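Local coordinates for protein alanine dehydrogenase/pyridine nucleotide transhydrogenase (Mycobacterium smegmatis str. MC2 155, PDB 3P2Y) that probably transfers hydride between NADH and NADP in a transhydrogenation coupled to proton pumping across the membrane, at residues R36-E46 and G64-A75. Numbering follows the deposited sequence.
Sequences RRVALVPKVVE and GALFSDADYERA
Gly-64 O is gripped twice by the side-on guanidinium of Arg-36, from NE at 2.9 Å and from NH2 at 3.1 Å. NH2 meets the carbonyl nearly end-on, whereas NE approaches at a slant, tilted 28° from the carbonyl plane, and neither bond is straight. A bend at chi3 (61°) turns the end of the chain towards Gly-64, so that both nitrogens reach one oxygen. Gly-64 has no CB on the side facing Arg-36 O, which lets the two backbones come close; that carbonyl is linked to Ala-65 N through a water.

Further along, Tyr-72 OH donates to Leu-40 O at 2.7 Å, in the carbonyl plane, giving this buried polar group a partner. Val-38 packs both methyls against the hydroxyl. Both segments belong to the N-terminal domain, where helices 42-50 and 69-74 run nearly parallel, their short segments inclined by 22°, beside a six-stranded parallel sheet. Pro-42, at the first position of its helix, where no backbone N-H is needed, makes two CH-pi contacts: CD lies 3.5 Å from the Phe-67 ring centroid, over its face, and CG over a Tyr-72 face. Val-45 CG2 touches the tyrosine edge, while CG1 meets Ala-75 CB at 3.9 Å. Ala-75, just past helix 69-74, has a methyl small enough for close approach to helix 42-50; its carbonyl oxygen receives a CA-H...O contact from Glu-46 CA and a hydrogen bond from Ser-49 OG.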
ATOM      1  N   ARG A  36      -7.156 -16.262  -0.359  1.00  9.21           N
ATOM      2  CA  ARG A  36      -8.415 -15.601  -0.009  1.00  8.34           C
ATOM      3  C   ARG A  36      -9.425 -15.566  -1.159  1.00  8.25           C
ATOM      4  O   ARG A  36     -10.557 -15.146  -0.939  1.00  8.59           O
ATOM      5  CB  ARG A  36      -8.167 -14.148   0.450  1.00  7.98           C
ATOM      6  CG  ARG A  36      -7.347 -14.093   1.752  1.00  7.93           C
ATOM      7  CD  ARG A  36      -6.969 -12.637   2.111  1.00 11.44           C
ATOM      8  NE  ARG A  36      -8.167 -11.807   2.314  1.00 13.71           N
ATOM      9  CZ  ARG A  36      -8.195 -10.471   2.284  1.00 14.62           C
ATOM     10  NH1 ARG A  36      -7.090  -9.764   2.055  1.00 15.46           N
ATOM     11  NH2 ARG A  36      -9.347  -9.846   2.488  1.00 15.11           N
ATOM     12  N   ARG A  37      -9.028 -15.978  -2.359  1.00  8.09           N
ATOM     13  CA  ARG A  37      -9.944 -15.963  -3.491  1.00  7.85           C
ATOM     14  C   ARG A  37     -10.925 -17.132  -3.365  1.00  7.92           C
ATOM     15  O   ARG A  37     -10.693 -18.102  -2.599  1.00  7.67           O
ATOM     16  CB  ARG A  37      -9.189 -16.053  -4.838  1.00  7.06           C
ATOM     17  CG  ARG A  37      -8.317 -14.797  -5.125  1.00  8.38           C
ATOM     18  CD  ARG A  37      -7.378 -15.021  -6.314  1.00  9.07           C
ATOM     19  NE  ARG A  37      -6.383 -16.033  -5.986  1.00  8.96           N
ATOM     20  CZ  ARG A  37      -5.529 -16.554  -6.859  1.00  9.86           C
ATOM     21  NH1 ARG A  37      -5.558 -16.155  -8.139  1.00  8.82           N
ATOM     22  NH2 ARG A  37      -4.659 -17.495  -6.467  1.00  8.25           N
ATOM     23  N   VAL A  38     -11.996 -17.017  -4.138  1.00  8.09           N
ATOM     24  CA  VAL A  38     -13.044 -18.050  -4.265  1.00  8.16           C
ATOM     25  C   VAL A  38     -13.437 -18.096  -5.745  1.00  7.86           C
ATOM     26  O   VAL A  38     -13.442 -17.075  -6.417  1.00  7.55           O
ATOM     27  CB  VAL A  38     -14.282 -17.677  -3.349  1.00  8.22           C
ATOM     28  CG1 VAL A  38     -14.889 -16.315  -3.732  1.00 10.70           C
ATOM     29  CG2 VAL A  38     -15.357 -18.792  -3.400  1.00  8.17           C
ATOM     30  N   ALA A  39     -13.737 -19.286  -6.286  1.00  6.84           N
ATOM     31  CA  ALA A  39     -13.844 -19.405  -7.759  1.00  7.79           C
ATOM     32  C   ALA A  39     -15.058 -18.694  -8.345  1.00  8.45           C
ATOM     33  O   ALA A  39     -14.978 -18.218  -9.459  1.00  8.80           O
ATOM     34  CB  ALA A  39     -13.825 -20.876  -8.216  1.00  7.36           C
ATOM     35  N   LEU A  40     -16.169 -18.640  -7.604  1.00  8.40           N
ATOM     36  CA  LEU A  40     -17.304 -17.822  -8.029  1.00  9.42           C
ATOM     37  C   LEU A  40     -17.668 -16.852  -6.918  1.00  9.56           C
ATOM     38  O   LEU A  40     -17.643 -17.220  -5.741  1.00 10.94           O
ATOM     39  CB  LEU A  40     -18.535 -18.694  -8.348  1.00  9.01           C
ATOM     40  CG  LEU A  40     -18.410 -19.747  -9.454  1.00  9.03           C
ATOM     41  CD1 LEU A  40     -19.772 -20.438  -9.610  1.00 11.63           C
ATOM     42  CD2 LEU A  40     -17.948 -19.099 -10.805  1.00  7.59           C
ATOM     43  N   VAL A  41     -18.002 -15.611  -7.306  1.00  9.71           N
ATOM     44  CA  VAL A  41     -18.494 -14.608  -6.370  1.00 10.13           C
ATOM     45  C   VAL A  41     -20.013 -14.563  -6.474  1.00 10.16           C
ATOM     46  O   VAL A  41     -20.576 -14.976  -7.498  1.00 10.65           O
ATOM     47  CB  VAL A  41     -17.915 -13.174  -6.684  1.00 10.22           C
ATOM     48  CG1 VAL A  41     -16.381 -13.172  -6.479  1.00  9.22           C
ATOM     49  CG2 VAL A  41     -18.284 -12.716  -8.096  1.00 10.75           C
ATOM     50  N   PRO A  42     -20.684 -14.032  -5.444  1.00 10.99           N
ATOM     51  CA  PRO A  42     -22.152 -14.031  -5.451  1.00 11.89           C
ATOM     52  C   PRO A  42     -22.799 -13.431  -6.708  1.00 12.39           C
ATOM     53  O   PRO A  42     -23.779 -13.987  -7.205  1.00 12.63           O
ATOM     54  CB  PRO A  42     -22.497 -13.222  -4.186  1.00 11.72           C
ATOM     55  CG  PRO A  42     -21.351 -13.615  -3.227  1.00 12.41           C
ATOM     56  CD  PRO A  42     -20.153 -13.474  -4.183  1.00 11.00           C
ATOM     57  N   LYS A  43     -22.253 -12.339  -7.253  1.00 12.73           N
ATOM     58  CA  LYS A  43     -22.844 -11.729  -8.470  1.00 14.05           C
ATOM     59  C   LYS A  43     -22.863 -12.676  -9.662  1.00 13.59           C
ATOM     60  O   LYS A  43     -23.791 -12.622 -10.481  1.00 13.26           O
ATOM     61  CB  LYS A  43     -22.101 -10.439  -8.906  1.00 13.80           C
ATOM     62  CG  LYS A  43     -22.286  -9.249  -7.990  1.00 20.93           C
ATOM     63  CD  LYS A  43     -21.339  -8.120  -8.468  1.00 23.87           C
ATOM     64  CE  LYS A  43     -21.304  -6.968  -7.465  1.00 31.62           C
ATOM     65  NZ  LYS A  43     -20.690  -5.775  -8.100  1.00 31.80           N
ATOM     66  N   VAL A  44     -21.853 -13.545  -9.755  1.00 12.05           N
ATOM     67  CA  VAL A  44     -21.752 -14.493 -10.859  1.00 11.76           C
ATOM     68  C   VAL A  44     -22.645 -15.686 -10.584  1.00 12.20           C
ATOM     69  O   VAL A  44     -23.345 -16.179 -11.469  1.00 12.69           O
ATOM     70  CB  VAL A  44     -20.251 -14.903 -11.115  1.00 10.84           C
ATOM     71  CG1 VAL A  44     -20.131 -16.029 -12.158  1.00 10.35           C
ATOM     72  CG2 VAL A  44     -19.446 -13.658 -11.591  1.00 12.32           C
ATOM     73  N   VAL A  45     -22.642 -16.140  -9.339  1.00 11.99           N
ATOM     74  CA  VAL A  45     -23.598 -17.178  -8.912  1.00 12.65           C
ATOM     75  C   VAL A  45     -25.036 -16.783  -9.266  1.00 13.49           C
ATOM     76  O   VAL A  45     -25.831 -17.614  -9.754  1.00 14.02           O
ATOM     77  CB  VAL A  45     -23.441 -17.476  -7.399  1.00 12.53           C
ATOM     78  CG1 VAL A  45     -24.557 -18.436  -6.910  1.00 12.38           C
ATOM     79  CG2 VAL A  45     -22.066 -18.104  -7.118  1.00 12.89           C
ATOM     80  N   GLU A  46     -25.380 -15.515  -9.035  1.00 14.62           N
ATOM     81  CA  GLU A  46     -26.732 -15.029  -9.330  1.00 17.26           C
ATOM     82  C   GLU A  46     -27.094 -15.262 -10.810  1.00 17.71           C
ATOM     83  O   GLU A  46     -28.196 -15.748 -11.135  1.00 18.13           O
ATOM     84  CB  GLU A  46     -26.863 -13.545  -8.938  1.00 17.53           C
ATOM     85  CG  GLU A  46     -28.287 -12.964  -9.027  1.00 24.92           C
ATOM     86  CD  GLU A  46     -28.451 -11.614  -8.302  1.00 34.05           C
ATOM     87  OE1 GLU A  46     -27.500 -11.148  -7.624  1.00 36.19           O
ATOM     88  OE2 GLU A  46     -29.552 -11.012  -8.410  1.00 37.53           O
ATOM     89  N   GLY A  64     -12.706 -15.390   2.842  1.00 11.97           N
ATOM     90  CA  GLY A  64     -11.460 -14.688   2.523  1.00 12.46           C
ATOM     91  C   GLY A  64     -11.711 -13.379   1.779  1.00 11.53           C
ATOM     92  O   GLY A  64     -10.986 -12.378   1.994  1.00 12.03           O
ATOM     93  N   ALA A  65     -12.737 -13.384   0.922  1.00 10.53           N
ATOM     94  CA  ALA A  65     -13.116 -12.199   0.151  1.00 11.28           C
ATOM     95  C   ALA A  65     -14.191 -11.354   0.871  1.00 12.63           C
ATOM     96  O   ALA A  65     -14.718 -10.401   0.311  1.00 12.82           O
ATOM     97  CB  ALA A  65     -13.579 -12.599  -1.282  1.00 10.07           C
ATOM     98  N   LEU A  66     -14.476 -11.718   2.119  1.00 13.11           N
ATOM     99  CA  LEU A  66     -15.438 -11.022   2.995  1.00 14.90           C
ATOM    100  C   LEU A  66     -16.917 -11.153   2.603  1.00 15.84           C
ATOM    101  O   LEU A  66     -17.748 -10.323   3.022  1.00 17.81           O
ATOM    102  CB  LEU A  66     -15.018  -9.554   3.242  1.00 15.29           C
ATOM    103  CG  LEU A  66     -13.563  -9.402   3.717  1.00 15.74           C
ATOM    104  CD1 LEU A  66     -13.160  -7.928   3.992  1.00 17.19           C
ATOM    105  CD2 LEU A  66     -13.315 -10.258   4.940  1.00 18.54           C
ATOM    106  N   PHE A  67     -17.251 -12.201   1.840  1.00 15.35           N
ATOM    107  CA  PHE A  67     -18.644 -12.555   1.519  1.00 15.19           C
ATOM    108  C   PHE A  67     -19.167 -13.457   2.627  1.00 16.50           C
ATOM    109  O   PHE A  67     -18.361 -14.105   3.318  1.00 17.99           O
ATOM    110  CB  PHE A  67     -18.720 -13.319   0.209  1.00 15.14           C
ATOM    111  CG  PHE A  67     -18.318 -12.495  -0.982  1.00 17.07           C
ATOM    112  CD1 PHE A  67     -18.931 -11.272  -1.205  1.00 18.82           C
ATOM    113  CD2 PHE A  67     -17.312 -12.931  -1.847  1.00 17.20           C
ATOM    114  CE1 PHE A  67     -18.563 -10.483  -2.301  1.00 22.11           C
ATOM    115  CE2 PHE A  67     -16.956 -12.148  -2.951  1.00 18.83           C
ATOM    116  CZ  PHE A  67     -17.580 -10.943  -3.160  1.00 18.80           C
ATOM    117  N   SER A  68     -20.487 -13.523   2.797  1.00 14.83           N
ATOM    118  CA  SER A  68     -21.048 -14.482   3.769  1.00 13.29           C
ATOM    119  C   SER A  68     -21.788 -15.605   3.061  1.00 12.70           C
ATOM    120  O   SER A  68     -22.100 -15.516   1.859  1.00 12.85           O
ATOM    121  CB  SER A  68     -22.011 -13.767   4.726  1.00 13.92           C
ATOM    122  OG  SER A  68     -23.077 -13.270   3.943  1.00 15.21           O
ATOM    123  N   ASP A  69     -22.124 -16.662   3.807  1.00 12.29           N
ATOM    124  CA  ASP A  69     -22.944 -17.736   3.252  1.00 12.98           C
ATOM    125  C   ASP A  69     -24.274 -17.124   2.798  1.00 13.19           C
ATOM    126  O   ASP A  69     -24.823 -17.518   1.762  1.00 12.96           O
ATOM    127  CB  ASP A  69     -23.244 -18.799   4.321  1.00 12.28           C
ATOM    128  CG  ASP A  69     -22.073 -19.738   4.586  1.00 12.51           C
ATOM    129  OD1 ASP A  69     -20.975 -19.552   4.019  1.00 11.24           O
ATOM    130  OD2 ASP A  69     -22.258 -20.649   5.424  1.00 12.02           O
ATOM    131  N   ALA A  70     -24.794 -16.157   3.578  1.00 13.76           N
ATOM    132  CA  ALA A  70     -26.076 -15.516   3.208  1.00 14.20           C
ATOM    133  C   ALA A  70     -25.988 -14.806   1.855  1.00 14.04           C
ATOM    134  O   ALA A  70     -26.957 -14.803   1.111  1.00 14.74           O
ATOM    135  CB  ALA A  70     -26.569 -14.547   4.298  1.00 14.99           C
ATOM    136  N   ASP A  71     -24.827 -14.231   1.527  1.00 14.15           N
ATOM    137  CA  ASP A  71     -24.658 -13.576   0.215  1.00 14.05           C
ATOM    138  C   ASP A  71     -24.861 -14.587  -0.903  1.00 13.50           C
ATOM    139  O   ASP A  71     -25.562 -14.328  -1.894  1.00 14.65           O
ATOM    140  CB  ASP A  71     -23.273 -12.948   0.076  1.00 14.12           C
ATOM    141  CG  ASP A  71     -23.085 -11.754   0.959  1.00 17.10           C
ATOM    142  OD1 ASP A  71     -24.086 -11.031   1.237  1.00 20.76           O
ATOM    143  OD2 ASP A  71     -21.929 -11.530   1.377  1.00 17.91           O
ATOM    144  N   TYR A  72     -24.260 -15.760  -0.733  1.00 12.78           N
ATOM    145  CA  TYR A  72     -24.455 -16.852  -1.699  1.00 12.90           C
ATOM    146  C   TYR A  72     -25.884 -17.380  -1.774  1.00 13.13           C
ATOM    147  O   TYR A  72     -26.391 -17.611  -2.862  1.00 12.51           O
ATOM    148  CB  TYR A  72     -23.445 -17.984  -1.475  1.00 11.02           C
ATOM    149  CG  TYR A  72     -22.044 -17.584  -1.936  1.00 10.76           C
ATOM    150  CD1 TYR A  72     -21.709 -17.579  -3.303  1.00  9.27           C
ATOM    151  CD2 TYR A  72     -21.064 -17.242  -1.010  1.00 10.93           C
ATOM    152  CE1 TYR A  72     -20.395 -17.226  -3.718  1.00  9.38           C
ATOM    153  CE2 TYR A  72     -19.765 -16.878  -1.415  1.00 11.61           C
ATOM    154  CZ  TYR A  72     -19.444 -16.888  -2.762  1.00 10.82           C
ATOM    155  OH  TYR A  72     -18.165 -16.540  -3.142  1.00 10.13           O
ATOM    156  N   GLU A  73     -26.536 -17.558  -0.631  1.00 14.30           N
ATOM    157  CA  GLU A  73     -27.928 -18.015  -0.617  1.00 15.27           C
ATOM    158  C   GLU A  73     -28.840 -16.983  -1.311  1.00 15.56           C
ATOM    159  O   GLU A  73     -29.750 -17.371  -2.069  1.00 15.22           O
ATOM    160  CB  GLU A  73     -28.404 -18.268   0.811  1.00 15.34           C
ATOM    161  CG  GLU A  73     -27.762 -19.505   1.439  1.00 14.14           C
ATOM    162  CD  GLU A  73     -28.105 -19.665   2.904  1.00 17.28           C
ATOM    163  OE1 GLU A  73     -28.245 -18.647   3.621  1.00 18.38           O
ATOM    164  OE2 GLU A  73     -28.184 -20.816   3.344  1.00 14.88           O
ATOM    165  N   ARG A  74     -28.577 -15.697  -1.070  1.00 16.48           N
ATOM    166  CA  ARG A  74     -29.313 -14.615  -1.759  1.00 18.21           C
ATOM    167  C   ARG A  74     -29.145 -14.646  -3.279  1.00 18.54           C
ATOM    168  O   ARG A  74     -30.041 -14.199  -4.029  1.00 18.17           O
ATOM    169  CB  ARG A  74     -28.928 -13.230  -1.216  1.00 19.30           C
ATOM    170  CG  ARG A  74     -29.667 -12.832   0.102  1.00 23.33           C
ATOM    171  CD  ARG A  74     -29.407 -11.358   0.511  1.00 26.75           C
ATOM    172  NE  ARG A  74     -28.049 -11.163   1.026  1.00 29.47           N
ATOM    173  CZ  ARG A  74     -27.695 -11.370   2.296  1.00 31.55           C
ATOM    174  NH1 ARG A  74     -28.599 -11.768   3.191  1.00 31.13           N
ATOM    175  NH2 ARG A  74     -26.431 -11.188   2.675  1.00 32.86           N
ATOM    176  N   ALA A  75     -28.007 -15.185  -3.736  1.00 17.38           N
ATOM    177  CA  ALA A  75     -27.711 -15.333  -5.168  1.00 17.47           C
ATOM    178  C   ALA A  75     -28.256 -16.638  -5.732  1.00 17.28           C
ATOM    179  O   ALA A  75     -28.018 -16.973  -6.903  1.00 18.19           O
ATOM    180  CB  ALA A  75     -26.205 -15.255  -5.403  1.00 16.76           C
TER
HETATM  181  O   HOH W   1     -12.944 -16.108  -0.180  1.00 12.05           O